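Local coordinates for flagellar hook associated protein type 3 FlgL (Legionella pneumophila subsp. pneumophila, PDB 5YTI) that probably serves as a structural component of the bacterial flagellum, at the junction between the hook and the filament, at residues E92-A97 against Q301-N306. Sequence-based numbering, arbitrary orientation. Where two conformers were deposited one is given.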
loop_
_atom_site.group_PDB
_atom_site.type_symbol
_atom_site.label_atom_id
_atom_site.label_comp_id
_atom_site.label_asym_id
_atom_site.label_seq_id
_atom_site.Cartn_x
_atom_site.Cartn_y
_atom_site.Cartn_z
ATOM N N GLU A 92 3.291 9.161 19.197
ATOM C CA GLU A 92 3.042 9.811 20.494
ATOM C C GLU A 92 2.511 11.205 20.196
ATOM O O GLU A 92 1.392 11.546 20.593
ATOM C CB GLU A 92 4.310 9.903 21.360
ATOM C CG GLU A 92 4.824 8.589 21.966
ATOM C CD GLU A 92 6.060 8.723 22.857
ATOM O OE1 GLU A 92 7.207 9.010 22.409
ATOM O OE2 GLU A 92 5.889 8.485 24.054
ATOM N N ILE A 93 3.285 11.982 19.439
ATOM C CA ILE A 93 2.861 13.310 18.961
ATOM C C ILE A 93 1.453 13.326 18.343
ATOM O O ILE A 93 0.629 14.116 18.766
ATOM C CB ILE A 93 3.856 13.927 17.944
ATOM C CG1 ILE A 93 5.150 14.316 18.638
ATOM C CG2 ILE A 93 3.259 15.166 17.286
ATOM C CD1 ILE A 93 6.233 14.875 17.727
ATOM N N GLN A 94 1.169 12.465 17.362
ATOM C CA GLN A 94 -0.152 12.507 16.722
ATOM C C GLN A 94 -1.260 12.306 17.717
ATOM O O GLN A 94 -2.334 12.868 17.530
ATOM C CB GLN A 94 -0.322 11.494 15.576
ATOM C CG GLN A 94 -1.628 11.618 14.762
ATOM C CD GLN A 94 -2.059 13.053 14.474
ATOM O OE1 GLN A 94 -1.254 13.927 14.170
ATOM N NE2 GLN A 94 -3.342 13.291 14.565
ATOM N N ILE A 95 -1.018 11.523 18.764
ATOM C CA ILE A 95 -2.083 11.242 19.712
ATOM C C ILE A 95 -2.466 12.456 20.543
ATOM O O ILE A 95 -3.644 12.683 20.753
ATOM C CB ILE A 95 -1.748 10.074 20.629
ATOM C CG1 ILE A 95 -2.432 8.820 20.093
ATOM C CG2 ILE A 95 -2.258 10.361 22.040
ATOM C CD1 ILE A 95 -1.901 7.548 20.709
ATOM N N GLN A 96 -1.475 13.228 20.991
ATOM C CA GLN A 96 -1.723 14.491 21.696
ATOM C C GLN A 96 -2.456 15.498 20.800
ATOM O O GLN A 96 -3.325 16.274 21.277
ATOM C CB GLN A 96 -0.434 15.175 22.146
ATOM C CG GLN A 96 0.786 14.301 22.347
ATOM C CD GLN A 96 0.822 13.638 23.695
ATOM O OE1 GLN A 96 0.984 12.418 23.791
ATOM N NE2 GLN A 96 0.685 14.437 24.750
ATOM N N ALA A 97 -2.101 15.496 19.511
ATOM C CA ALA A 97 -2.722 16.406 18.543
ATOM C C ALA A 97 -4.231 16.204 18.513
ATOM O O ALA A 97 -4.977 17.071 18.042
ATOM C CB ALA A 97 -2.136 16.203 17.162
ATOM N N GLN A 301 4.264 15.799 6.836
ATOM C CA GLN A 301 3.984 17.161 6.363
ATOM C C GLN A 301 2.592 17.550 6.766
ATOM O O GLN A 301 2.343 18.695 7.136
ATOM C CB GLN A 301 4.093 17.269 4.842
ATOM C CG GLN A 301 5.487 16.970 4.304
ATOM C CD GLN A 301 5.698 17.485 2.904
ATOM O OE1 GLN A 301 6.411 18.470 2.726
ATOM N NE2 GLN A 301 5.095 16.825 1.905
ATOM N N ARG A 302 1.700 16.567 6.687
ATOM C CA ARG A 302 0.302 16.716 7.030
ATOM C C ARG A 302 0.056 16.818 8.532
ATOM O O ARG A 302 -0.876 17.511 8.955
ATOM C CB ARG A 302 -0.486 15.531 6.498
ATOM C CG ARG A 302 -0.821 15.579 5.010
ATOM C CD ARG A 302 -2.242 15.087 4.791
ATOM N NE ARG A 302 -2.347 13.682 4.416
ATOM C CZ ARG A 302 -3.431 12.924 4.606
ATOM N NH1 ARG A 302 -3.390 11.670 4.204
ATOM N NH2 ARG A 302 -4.536 13.379 5.210
HETATM N N MSE A 303 0.848 16.121 9.346
HETATM C CA MSE A 303 0.647 16.197 10.795
HETATM C C MSE A 303 1.010 17.580 11.241
HETATM O O MSE A 303 0.377 18.124 12.154
HETATM C CB MSE A 303 1.466 15.194 11.572
HETATM C CG MSE A 303 0.940 13.763 11.582
HETATM SE SE MSE A 303 2.462 12.702 12.275
HETATM C CE MSE A 303 2.727 13.550 14.013
ATOM N N ILE A 304 2.020 18.147 10.576
ATOM C CA ILE A 304 2.465 19.541 10.795
ATOM C C ILE A 304 1.401 20.589 10.357
ATOM O O ILE A 304 1.035 21.488 11.126
ATOM C CB ILE A 304 3.779 19.847 10.033
ATOM C CG1 ILE A 304 4.965 19.057 10.596
ATOM C CG2 ILE A 304 4.072 21.340 10.029
ATOM C CD1 ILE A 304 6.197 19.076 9.686
ATOM N N ASN A 305 0.908 20.497 9.128
ATOM C CA ASN A 305 -0.160 21.388 8.722
ATOM C C ASN A 305 -1.267 21.369 9.761
ATOM O O ASN A 305 -1.800 22.414 10.079
ATOM C CB ASN A 305 -0.743 21.005 7.371
ATOM C CG ASN A 305 0.236 21.198 6.228
ATOM O OD1 ASN A 305 -0.094 20.924 5.078
ATOM N ND2 ASN A 305 1.445 21.659 6.533
ATOM N N ASN A 306 -1.594 20.196 10.303
ATOM C CA ASN A 306 -2.731 20.043 11.214
ATOM C C ASN A 306 -2.468 20.612 12.613
ATOM O O ASN A 306 -3.313 21.242 13.232
ATOM C CB ASN A 306 -3.043 18.562 11.357
ATOM C CG ASN A 306 -4.518 18.292 11.458
ATOM O OD1 ASN A 306 -5.265 18.654 10.569
ATOM N ND2 ASN A 306 -4.944 17.634 12.531
#
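The carboxamide of Gln94 is the one flat group that meets Met303, and each of its faces has an apolar neighbour at the oxygen end. On one side CG of Met303, a selenomethionine, lies 3.4 Å from Gln94 OE1, tilted some 43° out of the amide plane; on the opposite side Ala97 CB, from the same helical segment as the amide, is 3.9 Å from Gln94 OE1. At the nitrogen edge Gln94 NE2 is hydrogen-bonded to Asn324 of helix 316-374, which helps fix the rotation of the group. Carrying CG anti to the backbone N (chi1 -173°) and then bending at chi2, Gln94 brings its oxygen close to the shaft of Met303.

Beyond the amide the contact is made by the end of Met303, whose CE methyl meets a methyl of Ile93 and the stem of Gln94. Met303 runs nearly straight as far as selenium, then bends at chi3 (59°) and delivers CE to the helix surface at Ile93 and Gln94. There Met303 CE meets Ile93 CG2 at 3.7 Å, the two side chains crossing at roughly a right angle, and also rests 4.0 Å from Gln94 CB. Gln94 CA and Met303 CA, the closest pair of CA atoms between the segments, are 7.0 Å apart, and the side chain of Met303 fills the space between the two backbones.

The contact thus illustrates how one flexible residue can join two helices: the C-terminal part of helix 49-96, within the flagellin N-terminal helical region, and the short helix 296-307. Leu327 of helix 316-374 touches Met303, while Leu117 of helix 104-125 touches Ile93, so the pair is also packed against helices 316-374 and 104-125. No hydrogen bond or salt bridge links the two segments; their cohesion comes from buried van der Waals contact, and the polar end of Gln94 finds its hydrogen bond on a third helix.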